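Local coordinates for protein regulator of nonsense transcripts 2 (Homo sapiens, PDB 4CEK) that probably acts as an adaptor factor in nonsense-mediated mRNA decay, represented here by its second MIF4G domain, an all-helical module, at residues R218-L223 / K227-N232; D92-L97 / A157-P162; E211-T216 / S246-E251; L116-F121 / K148-K153. All blocks are in the same frame, centred on the assembly; numbering follows the deposited sequence.

Contact 1. Residues R218-L223 / K227-N232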
loop_
_atom_site.group_PDB
_atom_site.type_symbol
_atom_site.label_atom_id
_atom_site.label_comp_id
_atom_site.label_asym_id
_atom_site.label_seq_id
_atom_site.Cartn_x
_atom_site.Cartn_y
_atom_site.Cartn_z
ATOM N N ARG A 218 3.089 -1.030 -4.729
ATOM C CA ARG A 218 3.752 -0.115 -3.770
ATOM C C ARG A 218 2.909 0.165 -2.516
ATOM O O ARG A 218 3.447 0.195 -1.402
ATOM C CB ARG A 218 4.123 1.227 -4.417
ATOM C CG ARG A 218 5.284 1.140 -5.404
ATOM C CD ARG A 218 5.752 2.517 -5.829
ATOM N NE ARG A 218 6.150 2.540 -7.237
ATOM C CZ ARG A 218 7.401 2.412 -7.691
ATOM N NH1 ARG A 218 8.425 2.242 -6.849
ATOM N NH2 ARG A 218 7.627 2.442 -9.004
ATOM N N PHE A 219 1.600 0.339 -2.704
ATOM C CA PHE A 219 0.670 0.600 -1.590
ATOM C C PHE A 219 0.664 -0.600 -0.656
ATOM O O PHE A 219 0.871 -0.440 0.513
ATOM C CB PHE A 219 -0.746 0.916 -2.115
ATOM C CG PHE A 219 -1.547 1.887 -1.255
ATOM C CD1 PHE A 219 -1.208 2.156 0.090
ATOM C CD2 PHE A 219 -2.659 2.561 -1.807
ATOM C CE1 PHE A 219 -1.947 3.043 0.857
ATOM C CE2 PHE A 219 -3.416 3.439 -1.021
ATOM C CZ PHE A 219 -3.057 3.683 0.308
ATOM N N ILE A 220 0.595 -1.814 -1.192
ATOM C CA ILE A 220 0.709 -3.006 -0.357
ATOM C C ILE A 220 2.035 -3.047 0.412
ATOM O O ILE A 220 2.111 -3.462 1.615
ATOM C CB ILE A 220 0.542 -4.297 -1.194
ATOM C CG1 ILE A 220 -0.913 -4.377 -1.691
ATOM C CG2 ILE A 220 0.923 -5.492 -0.352
ATOM C CD1 ILE A 220 -1.270 -5.445 -2.728
ATOM N N GLY A 221 3.100 -2.593 -0.251
ATOM C CA GLY A 221 4.401 -2.559 0.409
ATOM C C GLY A 221 4.434 -1.625 1.584
ATOM O O GLY A 221 5.002 -1.937 2.624
ATOM N N GLU A 222 3.884 -0.436 1.416
ATOM C CA GLU A 222 3.889 0.568 2.516
ATOM C C GLU A 222 3.060 0.074 3.722
ATOM O O GLU A 222 3.494 0.105 4.880
ATOM C CB GLU A 222 3.340 1.894 1.991
ATOM C CG GLU A 222 4.332 2.677 1.121
ATOM C CD GLU A 222 5.664 2.883 1.848
ATOM O OE1 GLU A 222 5.660 3.105 3.077
ATOM O OE2 GLU A 222 6.736 2.765 1.223
ATOM N N LEU A 223 1.910 -0.497 3.409
ATOM C CA LEU A 223 1.040 -1.110 4.394
ATOM C C LEU A 223 1.691 -2.280 5.095
ATOM O O LEU A 223 1.380 -2.549 6.245
ATOM C CB LEU A 223 -0.292 -1.515 3.724
ATOM C CG LEU A 223 -1.193 -0.286 3.470
ATOM C CD1 LEU A 223 -2.298 -0.583 2.503
ATOM C CD2 LEU A 223 -1.758 0.242 4.798
ATOM N N LYS A 227 2.608 -3.034 9.162
ATOM C CA LYS A 227 1.943 -4.231 9.676
ATOM C C LYS A 227 0.430 -4.195 9.486
ATOM O O LYS A 227 -0.268 -4.830 10.252
ATOM C CB LYS A 227 2.255 -4.460 11.168
ATOM C CG LYS A 227 3.729 -4.361 11.529
ATOM C CD LYS A 227 3.947 -4.552 13.027
ATOM C CE LYS A 227 5.376 -4.170 13.438
ATOM N NZ LYS A 227 5.517 -3.813 14.886
ATOM N N MET A 228 -0.077 -3.439 8.506
ATOM C CA MET A 228 -1.488 -3.538 8.124
ATOM C C MET A 228 -1.719 -4.746 7.223
ATOM O O MET A 228 -2.757 -5.338 7.283
ATOM C CB MET A 228 -1.970 -2.273 7.458
ATOM C CG MET A 228 -1.949 -1.057 8.386
ATOM S SD MET A 228 -3.011 -1.179 9.884
ATOM C CE MET A 228 -1.886 -1.758 11.157
ATOM N N PHE A 229 -0.748 -5.108 6.384
ATOM C CA PHE A 229 -0.654 -6.456 5.802
ATOM C C PHE A 229 0.344 -7.185 6.651
ATOM O O PHE A 229 1.290 -6.570 7.123
ATOM C CB PHE A 229 -0.146 -6.432 4.382
ATOM C CG PHE A 229 -1.189 -6.080 3.388
ATOM C CD1 PHE A 229 -1.986 -7.058 2.821
ATOM C CD2 PHE A 229 -1.401 -4.767 3.021
ATOM C CE1 PHE A 229 -2.956 -6.728 1.891
ATOM C CE2 PHE A 229 -2.384 -4.433 2.099
ATOM C CZ PHE A 229 -3.148 -5.416 1.528
ATOM N N THR A 230 0.104 -8.467 6.913
ATOM C CA THR A 230 1.024 -9.264 7.698
ATOM C C THR A 230 2.087 -9.730 6.721
ATOM O O THR A 230 1.876 -9.663 5.489
ATOM C CB THR A 230 0.348 -10.526 8.308
ATOM O OG1 THR A 230 -0.214 -11.277 7.245
ATOM C CG2 THR A 230 -0.748 -10.193 9.377
ATOM N N LYS A 231 3.201 -10.227 7.269
ATOM C CA LYS A 231 4.334 -10.745 6.476
ATOM C C LYS A 231 3.871 -11.878 5.615
ATOM O O LYS A 231 4.215 -11.968 4.424
ATOM C CB LYS A 231 5.456 -11.208 7.398
ATOM C CG LYS A 231 6.143 -10.023 8.063
ATOM C CD LYS A 231 6.956 -10.382 9.305
ATOM C CE LYS A 231 7.538 -9.117 9.914
ATOM N NZ LYS A 231 6.545 -8.478 10.837
ATOM N N ASN A 232 3.047 -12.726 6.212
ATOM C CA ASN A 232 2.473 -13.883 5.516
ATOM C C ASN A 232 1.600 -13.460 4.346
ATOM O O ASN A 232 1.679 -14.068 3.299
ATOM C CB ASN A 232 1.693 -14.737 6.514
ATOM C CG ASN A 232 1.322 -16.098 5.959
ATOM O OD1 ASN A 232 2.192 -16.878 5.632
ATOM N ND2 ASN A 232 0.020 -16.402 5.896
#
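The Phe-229 ring carries Ile-220 on one face: CG2 of Ile-220 lies 4.2 Å from the ring centroid and only 11° off the normal, a CH-pi contact over the centre. The ring edge is met in plane by Leu-223, whose CB is 3.5 Å from Phe-229 CD2. Ile-220 suits its place because it branches at CB. With chi1 at -68°, CG2 is anti to the backbone N and covers the face, while CG1 passes close to CZ and CE2. The backbone makes a Schellman motif in which Lys-227, with positive phi (63°), turns the chain out of its helix. Met-228 N then donates to Leu-223 O at 2.8 Å, the 6→1 bond that marks the motif, and Phe-229 N adds a weak second bond to the same oxygen. The hydrophobic contact that often goes with this turn is made by Leu-223 CD2, 3.7 Å from Met-228 CB. Thr-230 then caps the next helix, its OG1 taking the N-H of Asp-233. The turn thus joins helix 210-225 to helix 231-243. Helix 185-203 closes over it, with Leu-194 against Leu-223 and with Cys-191 and Arg-195 against Phe-229.

Contact 2. Residues D92-L97 / A157-P162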
loop_
_atom_site.group_PDB
_atom_site.type_symbol
_atom_site.label_atom_id
_atom_site.label_comp_id
_atom_site.label_asym_id
_atom_site.label_seq_id
_atom_site.Cartn_x
_atom_site.Cartn_y
_atom_site.Cartn_z
ATOM N N ASP A 92 -11.709 3.382 -11.267
ATOM C CA ASP A 92 -12.798 4.049 -11.972
ATOM C C ASP A 92 -14.149 3.761 -11.302
ATOM O O ASP A 92 -14.931 4.676 -11.039
ATOM C CB ASP A 92 -12.866 3.606 -13.440
ATOM C CG ASP A 92 -13.960 4.355 -14.233
ATOM O OD1 ASP A 92 -13.740 5.525 -14.648
ATOM O OD2 ASP A 92 -15.047 3.770 -14.419
ATOM N N LEU A 93 -14.412 2.479 -11.071
ATOM C CA LEU A 93 -15.602 2.026 -10.364
ATOM C C LEU A 93 -15.704 2.650 -8.971
ATOM O O LEU A 93 -16.744 3.179 -8.611
ATOM C CB LEU A 93 -15.591 0.497 -10.259
ATOM C CG LEU A 93 -16.678 -0.184 -9.435
ATOM C CD1 LEU A 93 -18.082 0.337 -9.771
ATOM C CD2 LEU A 93 -16.565 -1.691 -9.667
ATOM N N THR A 94 -14.617 2.599 -8.197
ATOM C CA THR A 94 -14.588 3.267 -6.893
ATOM C C THR A 94 -14.868 4.784 -6.978
ATOM O O THR A 94 -15.604 5.324 -6.141
ATOM C CB THR A 94 -13.262 3.018 -6.150
ATOM O OG1 THR A 94 -13.061 1.611 -6.024
ATOM C CG2 THR A 94 -13.272 3.659 -4.743
ATOM N N LYS A 95 -14.283 5.456 -7.977
ATOM C CA LYS A 95 -14.446 6.908 -8.144
ATOM C C LYS A 95 -15.902 7.287 -8.436
ATOM O O LYS A 95 -16.387 8.327 -7.961
ATOM C CB LYS A 95 -13.550 7.443 -9.270
ATOM C CG LYS A 95 -13.574 8.959 -9.395
ATOM C CD LYS A 95 -12.595 9.466 -10.445
ATOM C CE LYS A 95 -12.641 10.990 -10.551
ATOM N NZ LYS A 95 -11.744 11.528 -11.620
ATOM N N LYS A 96 -16.587 6.454 -9.224
ATOM C CA LYS A 96 -17.996 6.688 -9.548
ATOM C C LYS A 96 -18.917 6.452 -8.347
ATOM O O LYS A 96 -19.932 7.139 -8.208
ATOM C CB LYS A 96 -18.419 5.856 -10.771
ATOM C CG LYS A 96 -18.194 6.610 -12.081
ATOM C CD LYS A 96 -17.511 5.794 -13.162
ATOM C CE LYS A 96 -17.163 6.665 -14.363
ATOM N NZ LYS A 96 -16.294 7.829 -14.016
ATOM N N LEU A 97 -18.565 5.499 -7.482
ATOM C CA LEU A 97 -19.315 5.282 -6.241
ATOM C C LEU A 97 -19.207 6.530 -5.338
ATOM O O LEU A 97 -20.208 6.968 -4.771
ATOM C CB LEU A 97 -18.859 4.002 -5.507
ATOM C CG LEU A 97 -19.105 2.661 -6.236
ATOM C CD1 LEU A 97 -18.619 1.432 -5.459
ATOM C CD2 LEU A 97 -20.580 2.516 -6.592
ATOM N N ALA A 157 -11.300 7.213 -0.914
ATOM C CA ALA A 157 -10.393 8.294 -1.327
ATOM C C ALA A 157 -8.941 7.863 -1.207
ATOM O O ALA A 157 -8.132 8.217 -2.048
ATOM C CB ALA A 157 -10.631 9.574 -0.533
ATOM N N LEU A 158 -8.598 7.117 -0.168
ATOM C CA LEU A 158 -7.257 6.540 -0.060
ATOM C C LEU A 158 -6.957 5.597 -1.247
ATOM O O LEU A 158 -5.878 5.646 -1.804
ATOM C CB LEU A 158 -7.104 5.809 1.258
ATOM C CG LEU A 158 -7.291 6.675 2.496
ATOM C CD1 LEU A 158 -6.984 5.880 3.747
ATOM C CD2 LEU A 158 -6.368 7.881 2.398
ATOM N N PHE A 159 -7.939 4.802 -1.682
ATOM C CA PHE A 159 -7.705 3.770 -2.695
ATOM C C PHE A 159 -7.500 4.374 -4.088
ATOM O O PHE A 159 -6.755 3.817 -4.911
ATOM C CB PHE A 159 -8.868 2.768 -2.709
ATOM C CG PHE A 159 -8.759 1.711 -3.778
ATOM C CD1 PHE A 159 -7.977 0.574 -3.576
ATOM C CD2 PHE A 159 -9.444 1.841 -4.976
ATOM C CE1 PHE A 159 -7.887 -0.415 -4.546
ATOM C CE2 PHE A 159 -9.361 0.860 -5.948
ATOM C CZ PHE A 159 -8.582 -0.287 -5.734
ATOM N N ILE A 160 -8.153 5.500 -4.372
ATOM C CA ILE A 160 -7.970 6.134 -5.681
ATOM C C ILE A 160 -6.827 7.147 -5.698
ATOM O O ILE A 160 -6.838 8.007 -6.557
ATOM C CB ILE A 160 -9.256 6.792 -6.276
ATOM C CG1 ILE A 160 -9.780 7.915 -5.386
ATOM C CG2 ILE A 160 -10.344 5.754 -6.525
ATOM C CD1 ILE A 160 -11.031 8.574 -5.930
ATOM N N VAL A 161 -5.852 7.060 -4.791
ATOM C CA VAL A 161 -4.583 7.794 -4.985
ATOM C C VAL A 161 -4.178 7.739 -6.460
ATOM O O VAL A 161 -4.153 6.664 -7.045
ATOM C CB VAL A 161 -3.353 7.221 -4.232
ATOM C CG1 VAL A 161 -2.935 8.116 -3.099
ATOM C CG2 VAL A 161 -3.555 5.790 -3.769
ATOM N N PRO A 162 -3.872 8.889 -7.067
ATOM C CA PRO A 162 -3.375 8.829 -8.456
ATOM C C PRO A 162 -1.943 8.233 -8.591
ATOM O O PRO A 162 -1.092 8.423 -7.705
ATOM C CB PRO A 162 -3.408 10.287 -8.889
ATOM C CG PRO A 162 -3.260 11.062 -7.620
ATOM C CD PRO A 162 -3.967 10.270 -6.561
#
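Thr-94 of helix 89-99 meets Phe-159 and Ile-160 where helix 148-159 ends, the side of one helix against the C-terminal end of another in the all-helical MIF4G fold. No hydrogen bond crosses it; the join is van der Waals contact, mostly of methyl groups, with the threonine hydroxyl against the ring. Thr-94 can sit here because its hydroxyl is bonded within its own helix, to Ala-90 O. That orientation (chi1 -56°) sets CG2 trans to the backbone N, and the methyl comes within 4.0 Å of Ile-160 CG2. Ile-160, the first residue to leave helical geometry, holds CG1 in the crowded position between its N and carbonyl carbon (chi1 62°). CG2 is thereby the branch presented to Thr-94, and CD1, on the other branch, comes loosely within 4.3 Å of Lys-95 CG. Beyond that CG the extended lysine chain carries its ammonium off from the contact. Phe-159 serves as a broad apolar wall, packed also on Leu-190 and Met-193 of helix 185-203 and in a cation-pi contact with Lys-215. The Phe-159 and Thr-94 side chains cross at about a right angle, and Thr-94 OG1 stands 3.8 Å from both CD2 and CE2 of Phe-159.

Contact 3. Residues E211-T216 / S246-E251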
loop_
_atom_site.group_PDB
_atom_site.type_symbol
_atom_site.label_atom_id
_atom_site.label_comp_id
_atom_site.label_asym_id
_atom_site.label_seq_id
_atom_site.Cartn_x
_atom_site.Cartn_y
_atom_site.Cartn_z
ATOM N N GLU A 211 2.429 0.772 -14.877
ATOM C CA GLU A 211 2.503 1.849 -13.891
ATOM C C GLU A 211 1.391 1.855 -12.833
ATOM O O GLU A 211 1.658 2.205 -11.676
ATOM C CB GLU A 211 2.518 3.192 -14.606
ATOM C CG GLU A 211 3.056 4.315 -13.743
ATOM C CD GLU A 211 3.527 5.489 -14.565
ATOM O OE1 GLU A 211 4.109 5.257 -15.652
ATOM O OE2 GLU A 211 3.316 6.636 -14.112
ATOM N N THR A 212 0.161 1.498 -13.226
ATOM C CA THR A 212 -0.944 1.298 -12.262
ATOM C C THR A 212 -0.683 0.088 -11.376
ATOM O O THR A 212 -0.878 0.134 -10.185
ATOM C CB THR A 212 -2.297 1.031 -12.951
ATOM O OG1 THR A 212 -2.586 2.085 -13.875
ATOM C CG2 THR A 212 -3.413 0.925 -11.911
ATOM N N LYS A 213 -0.234 -0.998 -11.983
ATOM C CA LYS A 213 0.055 -2.221 -11.256
ATOM C C LYS A 213 1.082 -1.920 -10.137
ATOM O O LYS A 213 0.943 -2.380 -8.987
ATOM C CB LYS A 213 0.570 -3.277 -12.233
ATOM C CG LYS A 213 -0.372 -3.536 -13.406
ATOM C CD LYS A 213 0.188 -4.563 -14.397
ATOM C CE LYS A 213 -0.901 -5.305 -15.171
ATOM N NZ LYS A 213 -0.453 -6.638 -15.683
ATOM N N ASN A 214 2.099 -1.128 -10.484
ATOM C CA ASN A 214 3.148 -0.726 -9.543
ATOM C C ASN A 214 2.620 0.166 -8.399
ATOM O O ASN A 214 3.085 0.036 -7.282
ATOM C CB ASN A 214 4.325 -0.057 -10.297
ATOM C CG ASN A 214 5.211 -1.065 -11.076
ATOM O OD1 ASN A 214 5.229 -2.284 -10.802
ATOM N ND2 ASN A 214 5.964 -0.542 -12.053
ATOM N N LYS A 215 1.625 1.025 -8.663
ATOM C CA LYS A 215 0.934 1.752 -7.613
ATOM C C LYS A 215 0.301 0.764 -6.622
ATOM O O LYS A 215 0.487 0.903 -5.412
ATOM C CB LYS A 215 -0.186 2.647 -8.174
ATOM C CG LYS A 215 -0.903 3.511 -7.114
ATOM C CD LYS A 215 -2.403 3.753 -7.366
ATOM C CE LYS A 215 -3.263 2.506 -7.150
ATOM N NZ LYS A 215 -3.999 2.368 -5.844
ATOM N N THR A 216 -0.453 -0.217 -7.123
ATOM C CA THR A 216 -1.101 -1.180 -6.237
ATOM C C THR A 216 -0.059 -1.880 -5.384
ATOM O O THR A 216 -0.215 -1.974 -4.178
ATOM C CB THR A 216 -1.902 -2.245 -7.004
ATOM O OG1 THR A 216 -3.004 -1.641 -7.678
ATOM C CG2 THR A 216 -2.430 -3.289 -6.068
ATOM N N SER A 246 6.612 -14.085 -15.478
ATOM C CA SER A 246 6.522 -13.513 -16.794
ATOM C C SER A 246 6.804 -12.026 -16.703
ATOM O O SER A 246 7.046 -11.512 -15.628
ATOM C CB SER A 246 5.085 -13.672 -17.258
ATOM O OG SER A 246 4.283 -12.696 -16.592
ATOM N N HIS A 247 6.696 -11.307 -17.811
ATOM C CA HIS A 247 7.154 -9.944 -17.837
ATOM C C HIS A 247 6.504 -9.022 -16.837
ATOM O O HIS A 247 7.218 -8.368 -16.076
ATOM C CB HIS A 247 7.099 -9.380 -19.255
ATOM C CG HIS A 247 8.230 -9.872 -20.155
ATOM N ND1 HIS A 247 8.963 -10.987 -19.872
ATOM C CD2 HIS A 247 8.710 -9.384 -21.374
ATOM C CE1 HIS A 247 9.868 -11.186 -20.850
ATOM N NE2 HIS A 247 9.714 -10.205 -21.770
ATOM N N HIS A 248 5.174 -8.930 -16.808
ATOM C CA HIS A 248 4.537 -8.009 -15.854
ATOM C C HIS A 248 4.699 -8.489 -14.420
ATOM O O HIS A 248 4.907 -7.692 -13.531
ATOM C CB HIS A 248 3.087 -7.674 -16.241
ATOM C CG HIS A 248 2.967 -6.502 -17.234
ATOM N ND1 HIS A 248 1.802 -5.841 -17.456
ATOM C CD2 HIS A 248 3.927 -5.875 -18.049
ATOM C CE1 HIS A 248 2.001 -4.867 -18.377
ATOM N NE2 HIS A 248 3.298 -4.882 -18.728
ATOM N N HIS A 249 4.709 -9.787 -14.189
ATOM C CA HIS A 249 4.834 -10.300 -12.844
ATOM C C HIS A 249 6.190 -10.103 -12.218
ATOM O O HIS A 249 6.293 -10.017 -10.968
ATOM C CB HIS A 249 4.470 -11.771 -12.786
ATOM C CG HIS A 249 3.051 -12.050 -13.180
ATOM N ND1 HIS A 249 2.544 -13.304 -13.236
ATOM C CD2 HIS A 249 2.018 -11.183 -13.553
ATOM C CE1 HIS A 249 1.258 -13.244 -13.635
ATOM N NE2 HIS A 249 0.936 -11.938 -13.824
ATOM N N ILE A 250 7.231 -10.092 -13.059
ATOM C CA ILE A 250 8.614 -9.885 -12.638
ATOM C C ILE A 250 8.721 -8.449 -12.162
ATOM O O ILE A 250 9.296 -8.223 -11.097
ATOM C CB ILE A 250 9.659 -10.136 -13.778
ATOM C CG1 ILE A 250 9.802 -11.628 -14.141
ATOM C CG2 ILE A 250 11.031 -9.671 -13.357
ATOM C CD1 ILE A 250 10.407 -11.868 -15.529
ATOM N N GLU A 251 8.159 -7.483 -12.903
ATOM C CA GLU A 251 8.262 -6.082 -12.473
ATOM C C GLU A 251 7.483 -5.795 -11.194
ATOM O O GLU A 251 7.994 -5.141 -10.276
ATOM C CB GLU A 251 7.832 -5.098 -13.525
ATOM C CG GLU A 251 8.280 -5.428 -14.922
ATOM C CD GLU A 251 8.152 -4.247 -15.867
ATOM O OE1 GLU A 251 8.454 -3.092 -15.412
ATOM O OE2 GLU A 251 7.754 -4.495 -17.050
#
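Lys-213 and His-248 carry most of this contact, and a single hydrogen bond joins them: Lys-213 NZ donates to His-248 ND1 at 3.0 Å. The ammonium group arrives at the ring edge, just 6° out of the imidazole plane, the direction in which a ring nitrogen can accept. Since ND1 is the acceptor, the ring is probably neutral, with its proton on NE2. The lysine suits its place by length. Beyond CG its chain is extended, spanning a gap of 8.6 Å between the CA atoms of Lys-213 and His-248, and it crosses the histidine at about a right angle. On the way CE passes 3.6 Å from ND1, so methylenes as well as charge cover the ring edge. A methionine in place of Lys-213 would probably leave His-248 ND1 without this donor and its ring freer to turn. Asn-214, one residue on, takes the next largest share. Its OD1 faces the backbone O of Glu-251 at 4.0 Å, and as both are acceptors no bond forms between them. The hydroxyl of Thr-255, one turn farther along the helix, bonds Glu-251 O; Asn-214 OD1 is only weakly bonded to the same hydroxyl. Nearby, Ile-210 packs against both His-248 and Glu-251. Packing between helix 210-225 and the first turns of helix 247-266, with helix 231-243 lying between them in the chain, is the kind of helix-to-helix stacking from which the MIF4G solenoid is built.

Contact 4. Residues L116-F121 / K148-K153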
loop_
_atom_site.group_PDB
_atom_site.type_symbol
_atom_site.label_atom_id
_atom_site.label_comp_id
_atom_site.label_asym_id
_atom_site.label_seq_id
_atom_site.Cartn_x
_atom_site.Cartn_y
_atom_site.Cartn_z
ATOM N N LEU A 116 -20.040 18.427 3.988
ATOM C CA LEU A 116 -19.245 19.514 3.425
ATOM C C LEU A 116 -17.832 19.503 3.994
ATOM O O LEU A 116 -16.883 19.607 3.235
ATOM C CB LEU A 116 -19.916 20.888 3.625
ATOM C CG LEU A 116 -19.283 22.106 2.917
ATOM C CD1 LEU A 116 -18.820 21.743 1.509
ATOM C CD2 LEU A 116 -20.226 23.310 2.866
ATOM N N ILE A 117 -17.681 19.322 5.304
ATOM C CA ILE A 117 -16.359 19.369 5.894
ATOM C C ILE A 117 -15.547 18.104 5.564
ATOM O O ILE A 117 -14.323 18.176 5.430
ATOM C CB ILE A 117 -16.372 19.662 7.410
ATOM C CG1 ILE A 117 -16.495 18.401 8.246
ATOM C CG2 ILE A 117 -17.491 20.631 7.786
ATOM C CD1 ILE A 117 -15.409 18.346 9.308
ATOM N N VAL A 118 -16.224 16.963 5.409
ATOM C CA VAL A 118 -15.561 15.745 4.965
ATOM C C VAL A 118 -15.064 15.823 3.511
ATOM O O VAL A 118 -13.976 15.358 3.190
ATOM C CB VAL A 118 -16.465 14.505 5.111
ATOM C CG1 VAL A 118 -15.709 13.275 4.667
ATOM C CG2 VAL A 118 -16.926 14.333 6.552
ATOM N N ASP A 119 -15.860 16.400 2.633
ATOM C CA ASP A 119 -15.447 16.551 1.253
ATOM C C ASP A 119 -14.273 17.518 1.173
ATOM O O ASP A 119 -13.401 17.363 0.322
ATOM C CB ASP A 119 -16.620 17.027 0.383
ATOM C CG ASP A 119 -17.705 15.949 0.200
ATOM O OD1 ASP A 119 -17.632 14.844 0.819
ATOM O OD2 ASP A 119 -18.653 16.220 -0.579
ATOM N N ALA A 120 -14.243 18.505 2.067
ATOM C CA ALA A 120 -13.092 19.396 2.191
ATOM C C ALA A 120 -11.875 18.606 2.616
ATOM O O ALA A 120 -10.771 18.782 2.080
ATOM C CB ALA A 120 -13.353 20.499 3.233
ATOM N N PHE A 121 -12.085 17.795 3.650
ATOM C CA PHE A 121 -11.016 17.019 4.280
ATOM C C PHE A 121 -10.374 16.078 3.271
ATOM O O PHE A 121 -9.162 16.096 3.105
ATOM C CB PHE A 121 -11.575 16.212 5.453
ATOM C CG PHE A 121 -10.574 15.336 6.092
ATOM C CD1 PHE A 121 -9.689 15.849 7.036
ATOM C CD2 PHE A 121 -10.484 13.988 5.734
ATOM C CE1 PHE A 121 -8.743 15.018 7.625
ATOM C CE2 PHE A 121 -9.549 13.158 6.337
ATOM C CZ PHE A 121 -8.674 13.669 7.268
ATOM N N LYS A 148 -19.551 5.765 10.136
ATOM C CA LYS A 148 -19.574 4.648 9.212
ATOM C C LYS A 148 -19.526 5.122 7.754
ATOM O O LYS A 148 -18.619 4.746 7.010
ATOM C CB LYS A 148 -20.817 3.776 9.445
ATOM C CG LYS A 148 -20.607 2.309 9.083
ATOM C CD LYS A 148 -21.905 1.627 8.659
ATOM C CE LYS A 148 -21.645 0.242 8.075
ATOM N NZ LYS A 148 -22.763 -0.715 8.328
ATOM N N ALA A 149 -20.467 5.975 7.370
ATOM C CA ALA A 149 -20.506 6.529 6.018
ATOM C C ALA A 149 -19.212 7.264 5.636
ATOM O O ALA A 149 -18.805 7.282 4.469
ATOM C CB ALA A 149 -21.691 7.472 5.866
ATOM N N ASN A 150 -18.612 7.908 6.626
ATOM C CA ASN A 150 -17.412 8.700 6.422
ATOM C C ASN A 150 -16.155 7.830 6.366
ATOM O O ASN A 150 -15.192 8.188 5.696
ATOM C CB ASN A 150 -17.270 9.782 7.517
ATOM C CG ASN A 150 -18.140 11.016 7.250
ATOM O OD1 ASN A 150 -18.813 11.109 6.216
ATOM N ND2 ASN A 150 -18.097 11.993 8.171
ATOM N N ARG A 151 -16.161 6.709 7.083
ATOM C CA ARG A 151 -15.046 5.794 7.035
ATOM C C ARG A 151 -15.000 5.144 5.634
ATOM O O ARG A 151 -13.917 4.858 5.113
ATOM C CB ARG A 151 -15.119 4.773 8.173
ATOM C CG ARG A 151 -14.930 5.418 9.532
ATOM C CD ARG A 151 -14.605 4.427 10.653
ATOM N NE ARG A 151 -15.718 3.501 10.889
ATOM C CZ ARG A 151 -16.891 3.824 11.456
ATOM N NH1 ARG A 151 -17.154 5.069 11.877
ATOM N NH2 ARG A 151 -17.827 2.890 11.583
ATOM N N LYS A 152 -16.161 4.946 5.019
ATOM C CA LYS A 152 -16.224 4.338 3.704
ATOM C C LYS A 152 -15.718 5.310 2.657
ATOM O O LYS A 152 -15.089 4.914 1.679
ATOM C CB LYS A 152 -17.654 3.936 3.325
ATOM C CG LYS A 152 -18.066 2.529 3.715
ATOM C CD LYS A 152 -19.425 2.165 3.090
ATOM C CE LYS A 152 -20.614 2.781 3.844
ATOM N NZ LYS A 152 -21.686 3.291 2.938
ATOM N N LYS A 153 -16.057 6.575 2.820
ATOM C CA LYS A 153 -15.557 7.596 1.919
ATOM C C LYS A 153 -14.046 7.754 2.069
ATOM O O LYS A 153 -13.373 7.937 1.078
ATOM C CB LYS A 153 -16.275 8.926 2.147
ATOM C CG LYS A 153 -17.447 9.161 1.200
ATOM C CD LYS A 153 -18.406 10.260 1.676
ATOM C CE LYS A 153 -18.625 11.354 0.617
ATOM N NZ LYS A 153 -19.303 10.935 -0.657
#
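Val-118 of helix 110-124 packs against the side-chain amide of Asn-150 in the first turn of helix 148-159, part of the helical stacking of the MIF4G fold. The van der Waals part of the contact lies here, a methyl group against an amide. CG2 of Val-118 leads, 3.6 Å from Asn-150 CG and nearer still to ND2, a short approach whose exact value is doubtful; CG1 lies farther off, 4.1 Å from Asn-150 OD1. Valine fits because its two methyls spread over the amide without a long chain to accommodate. With chi1 near 180° CG1 takes the position farthest from the backbone N, which leaves CG2 to make the closer approach. The polar part belongs to the asparagine. Its ND2 is buried beneath the valine yet satisfied by the backbone O of Met-145, just before the helix, and this bond probably holds the amide in one rotation. Leucine in the place of Asn-150 would probably leave Met-145 O without this partner, and the turn leading into the helix less firmly held. The electrostatic part is looser. Asp-119 and Lys-153 carry opposite charges, but Asp-119 OD1 and Lys-153 NZ stay 4.5 Å apart, beyond a salt bridge, so any attraction is likely to be modest. Lysine suits this partly exposed margin since its side chain also rests on Leu-122 of helix 110-124. Its chain bends at chi3 (126°) and again at chi4, and the atom brought nearest the carboxylate is a carbon: Lys-153 CE lies 3.6 Å from Asp-119 OD1.

In the fold
Along the chain, contacts 2 and 4 come first and contacts 1 and 3 follow. Contact 4 falls within the span bracketed by contact 2, and contact 1 within that of contact 3. Contacts 2 and 4 share helix 148-159, their centres 14 Å apart; contacts 1 and 3 share helix 210-225, at 16 Å. The two pairs of contacts meet through helix 210-225: Phe-219 packs on Leu-158 and Val-161, and Lys-215 NZ probably bonds Phe-159 O. Contacts 3 and 4, with centres 31 Å apart, lie on opposite sides of the chain's centre. The contacts thus follow the helical array from one side to the other, consistent with one continuous MIF4G unit.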